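Local atomic coordinates of ribulose-1,5-bisphosphate carboxylase/oxygenase large subunit (Rhodopseudomonas palustris, PDB entry 3QFW), a protein that probably binds magnesium in a TIM-barrel catalytic domain related to Rubisco, though as a Rubisco-like protein it may catalyse a reaction other than carboxylation. Residues Phe239-Ala253 / Leu272-Pro284. Residues are numbered along the deposited sequence; the frame is centred on the assembly and turned at random.
Sequences FHAIVKEAAGLVVVA and LFRLFGADATVFP
Strands 250-253 and 280-284 run side by side in parallel, V252 bridging A280 and A253 bridging T281, with their axes at 21°. Helix 265-276 links them as a beta-alpha-beta crossover, and the contact is a worked example of how neighbouring beta-alpha units of a TIM barrel join, strand to strand and helix to helix. At the start of the pair V251 O accepts two amides, D279 N at 2.7 Å and A280 N at 3.2 Å. The carboxylate of D279 turns back on the same residue: with CG beside its own backbone N (chi1 -58°), OD2 receives V251 N at 2.8 Å through its anti lone pair. The other oxygen, OD1, takes the amides of V117 and G118, tying the start of the strand to the N-terminal end of helix 118-126. On one face of the sheet V252 CG1 meets V282 CG2; on the other, A253 CB rests on A278 CB and on F273 CD2, 3.6 Å away.

Outside the sheet, helix 236-243 lies against the end of helix 265-276, which closes in a Schellman motif at G277. V243 CG1 sits 3.7 Å from the CA of G277, whose positive phi belongs to that turn. F239 slides its ring edge-on beside F276 CB and reaches A278 with CZ, while V243 CG2 lies over one face of the F239 ring, toward its rim. H240, whose ring meets F112 edge-to-face as does that of F276, has CG anti to the backbone N (chi1 -171°), which lets ND1 donate a hydrogen bond to F276 O (2.8 Å), with the acceptor close to the imidazole plane.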
# COMPACT_ATOMS: atom_id res chain seq x y z
N PHE B 239 4.02 -4.57 -9.21
CA PHE B 239 5.16 -3.76 -9.65
C PHE B 239 6.26 -4.70 -10.13
O PHE B 239 6.82 -4.52 -11.21
CB PHE B 239 5.67 -2.88 -8.51
CG PHE B 239 7.02 -2.22 -8.81
CD1 PHE B 239 7.12 -1.22 -9.76
CD2 PHE B 239 8.16 -2.61 -8.12
CE1 PHE B 239 8.36 -0.61 -10.05
CE2 PHE B 239 9.41 -2.01 -8.39
CZ PHE B 239 9.50 -1.00 -9.35
N HIS B 240 6.55 -5.73 -9.33
CA HIS B 240 7.61 -6.68 -9.67
C HIS B 240 7.27 -7.42 -10.96
O HIS B 240 8.15 -7.65 -11.81
CB HIS B 240 7.79 -7.66 -8.52
CG HIS B 240 8.98 -8.54 -8.66
ND1 HIS B 240 10.24 -8.07 -8.96
CD2 HIS B 240 9.12 -9.88 -8.51
CE1 HIS B 240 11.09 -9.08 -8.99
NE2 HIS B 240 10.44 -10.19 -8.72
N ALA B 241 6.01 -7.80 -11.11
CA ALA B 241 5.54 -8.48 -12.32
C ALA B 241 5.77 -7.62 -13.56
O ALA B 241 6.17 -8.14 -14.61
CB ALA B 241 4.07 -8.84 -12.20
N ILE B 242 5.50 -6.32 -13.46
CA ILE B 242 5.72 -5.40 -14.57
C ILE B 242 7.21 -5.26 -14.88
O ILE B 242 7.61 -5.18 -16.04
CB ILE B 242 5.12 -4.00 -14.31
CG1 ILE B 242 3.61 -4.02 -14.57
CG2 ILE B 242 5.73 -2.96 -15.22
CD1 ILE B 242 3.24 -4.22 -16.03
N VAL B 243 8.03 -5.22 -13.83
CA VAL B 243 9.48 -5.14 -14.03
C VAL B 243 9.95 -6.28 -14.92
O VAL B 243 10.77 -6.09 -15.82
CB VAL B 243 10.23 -5.18 -12.68
CG1 VAL B 243 11.72 -5.50 -12.88
CG2 VAL B 243 10.06 -3.85 -11.93
N LYS B 244 9.42 -7.47 -14.67
CA LYS B 244 9.76 -8.65 -15.47
C LYS B 244 9.25 -8.62 -16.91
O LYS B 244 9.65 -9.43 -17.74
CB LYS B 244 9.25 -9.91 -14.76
CG LYS B 244 10.15 -10.36 -13.63
CD LYS B 244 9.44 -11.35 -12.74
CE LYS B 244 10.33 -11.79 -11.60
NZ LYS B 244 9.60 -12.68 -10.64
N GLU B 245 8.36 -7.67 -17.20
CA GLU B 245 7.78 -7.53 -18.54
C GLU B 245 8.27 -6.25 -19.22
O GLU B 245 7.97 -5.99 -20.39
CB GLU B 245 6.25 -7.57 -18.45
CG GLU B 245 5.71 -8.92 -17.96
CD GLU B 245 4.21 -8.91 -17.68
OE1 GLU B 245 3.72 -9.87 -17.05
OE2 GLU B 245 3.52 -7.95 -18.10
N ALA B 246 9.06 -5.47 -18.49
CA ALA B 246 9.50 -4.15 -18.94
C ALA B 246 10.36 -4.19 -20.23
O ALA B 246 10.31 -3.27 -21.03
CB ALA B 246 10.24 -3.42 -17.83
N ALA B 247 11.15 -5.24 -20.40
CA ALA B 247 11.88 -5.45 -21.65
C ALA B 247 12.87 -4.35 -22.01
O ALA B 247 12.87 -3.85 -23.14
CB ALA B 247 10.89 -5.67 -22.80
N GLY B 248 13.73 -3.97 -21.07
CA GLY B 248 14.78 -3.01 -21.34
C GLY B 248 14.39 -1.56 -21.15
O GLY B 248 15.18 -0.64 -21.40
N LEU B 249 13.14 -1.35 -20.74
CA LEU B 249 12.66 -0.01 -20.41
C LEU B 249 13.32 0.42 -19.11
O LEU B 249 13.58 -0.40 -18.24
CB LEU B 249 11.14 -0.04 -20.20
CG LEU B 249 10.25 -0.34 -21.40
CD1 LEU B 249 8.78 -0.27 -21.00
CD2 LEU B 249 10.54 0.63 -22.53
N VAL B 250 13.58 1.71 -18.96
CA VAL B 250 14.01 2.20 -17.66
C VAL B 250 12.78 2.26 -16.75
O VAL B 250 11.78 2.91 -17.08
CB VAL B 250 14.69 3.58 -17.75
CG1 VAL B 250 15.09 4.06 -16.37
CG2 VAL B 250 15.92 3.52 -18.68
N VAL B 251 12.83 1.55 -15.62
CA VAL B 251 11.70 1.55 -14.69
C VAL B 251 11.94 2.53 -13.56
O VAL B 251 12.83 2.34 -12.74
CB VAL B 251 11.45 0.16 -14.10
CG1 VAL B 251 10.31 0.23 -13.03
CG2 VAL B 251 11.11 -0.82 -15.20
N VAL B 252 11.15 3.60 -13.54
CA VAL B 252 11.31 4.65 -12.55
C VAL B 252 10.24 4.47 -11.48
O VAL B 252 9.05 4.48 -11.79
CB VAL B 252 11.14 6.05 -13.17
CG1 VAL B 252 11.41 7.13 -12.14
CG2 VAL B 252 12.06 6.23 -14.40
N ALA B 253 10.65 4.32 -10.23
CA ALA B 253 9.68 4.16 -9.16
C ALA B 253 9.33 5.51 -8.53
O ALA B 253 10.19 6.39 -8.41
CB ALA B 253 10.19 3.19 -8.11
N LEU B 272 14.37 -1.80 -0.97
CA LEU B 272 13.30 -2.69 -1.41
C LEU B 272 12.84 -2.39 -2.83
O LEU B 272 12.65 -3.31 -3.62
CB LEU B 272 12.13 -2.67 -0.43
CG LEU B 272 12.44 -3.25 0.96
CD1 LEU B 272 11.19 -3.21 1.84
CD2 LEU B 272 12.99 -4.67 0.87
N PHE B 273 12.64 -1.12 -3.15
CA PHE B 273 12.26 -0.74 -4.51
C PHE B 273 13.30 -1.25 -5.53
O PHE B 273 12.94 -1.85 -6.54
CB PHE B 273 12.08 0.78 -4.62
CG PHE B 273 10.70 1.29 -4.22
CD1 PHE B 273 9.81 0.48 -3.50
CD2 PHE B 273 10.31 2.58 -4.54
CE1 PHE B 273 8.56 0.97 -3.14
CE2 PHE B 273 9.05 3.06 -4.20
CZ PHE B 273 8.18 2.26 -3.49
N ARG B 274 14.58 -1.02 -5.23
CA ARG B 274 15.70 -1.53 -6.02
C ARG B 274 15.65 -3.06 -6.16
O ARG B 274 15.75 -3.60 -7.26
CB ARG B 274 17.02 -1.12 -5.36
CG ARG B 274 18.30 -1.74 -5.97
CD ARG B 274 19.50 -1.41 -5.12
NE ARG B 274 20.77 -1.88 -5.70
CZ ARG B 274 21.95 -1.72 -5.11
NH1 ARG B 274 22.00 -1.09 -3.94
NH2 ARG B 274 23.06 -2.18 -5.68
N LEU B 275 15.50 -3.75 -5.03
CA LEU B 275 15.39 -5.21 -5.01
C LEU B 275 14.30 -5.68 -5.99
O LEU B 275 14.50 -6.62 -6.75
CB LEU B 275 15.03 -5.68 -3.59
CG LEU B 275 14.85 -7.18 -3.34
CD1 LEU B 275 16.19 -7.91 -3.43
CD2 LEU B 275 14.22 -7.46 -1.99
N PHE B 276 13.15 -5.01 -5.95
CA PHE B 276 12.01 -5.42 -6.76
C PHE B 276 12.10 -5.02 -8.23
O PHE B 276 11.30 -5.50 -9.05
CB PHE B 276 10.70 -4.89 -6.14
CG PHE B 276 10.39 -5.50 -4.80
CD1 PHE B 276 10.81 -6.79 -4.50
CD2 PHE B 276 9.72 -4.77 -3.83
CE1 PHE B 276 10.53 -7.35 -3.25
CE2 PHE B 276 9.45 -5.32 -2.59
CZ PHE B 276 9.86 -6.61 -2.30
N GLY B 277 13.03 -4.13 -8.57
CA GLY B 277 13.35 -3.83 -9.95
C GLY B 277 13.41 -2.38 -10.40
O GLY B 277 13.51 -2.11 -11.59
N ALA B 278 13.34 -1.44 -9.46
CA ALA B 278 13.36 -0.04 -9.84
C ALA B 278 14.77 0.34 -10.35
O ALA B 278 15.77 0.06 -9.69
CB ALA B 278 12.96 0.83 -8.68
N ASP B 279 14.85 0.98 -11.51
CA ASP B 279 16.14 1.45 -12.03
C ASP B 279 16.45 2.85 -11.53
O ASP B 279 17.62 3.23 -11.38
CB ASP B 279 16.17 1.42 -13.55
CG ASP B 279 15.91 0.04 -14.09
OD1 ASP B 279 16.75 -0.85 -13.87
OD2 ASP B 279 14.87 -0.14 -14.76
N ALA B 280 15.40 3.63 -11.28
CA ALA B 280 15.56 4.91 -10.61
C ALA B 280 14.48 5.02 -9.55
O ALA B 280 13.43 4.39 -9.65
CB ALA B 280 15.47 6.08 -11.59
N THR B 281 14.75 5.80 -8.52
CA THR B 281 13.78 5.90 -7.44
C THR B 281 13.63 7.35 -6.97
O THR B 281 14.60 7.98 -6.53
CB THR B 281 14.08 4.89 -6.30
OG1 THR B 281 13.05 4.95 -5.32
CG2 THR B 281 15.44 5.18 -5.63
N VAL B 282 12.40 7.86 -7.10
CA VAL B 282 12.09 9.24 -6.77
C VAL B 282 11.80 9.37 -5.28
O VAL B 282 11.17 8.51 -4.68
CB VAL B 282 10.86 9.73 -7.58
CG1 VAL B 282 10.46 11.15 -7.19
CG2 VAL B 282 11.12 9.61 -9.08
N PHE B 283 12.29 10.45 -4.67
CA PHE B 283 12.06 10.72 -3.25
C PHE B 283 12.22 12.22 -3.00
O PHE B 283 12.99 12.89 -3.71
CB PHE B 283 13.02 9.94 -2.36
CG PHE B 283 14.48 10.31 -2.56
CD1 PHE B 283 15.13 11.15 -1.67
CD2 PHE B 283 15.19 9.79 -3.62
CE1 PHE B 283 16.47 11.47 -1.84
CE2 PHE B 283 16.54 10.12 -3.82
CZ PHE B 283 17.17 10.96 -2.92
N PRO B 284 11.50 12.73 -2.01
CA PRO B 284 11.59 14.16 -1.68
C PRO B 284 12.93 14.47 -1.03
O PRO B 284 13.33 13.83 -0.06
CB PRO B 284 10.42 14.37 -0.71
CG PRO B 284 10.13 13.02 -0.14
CD PRO B 284 10.47 12.03 -1.22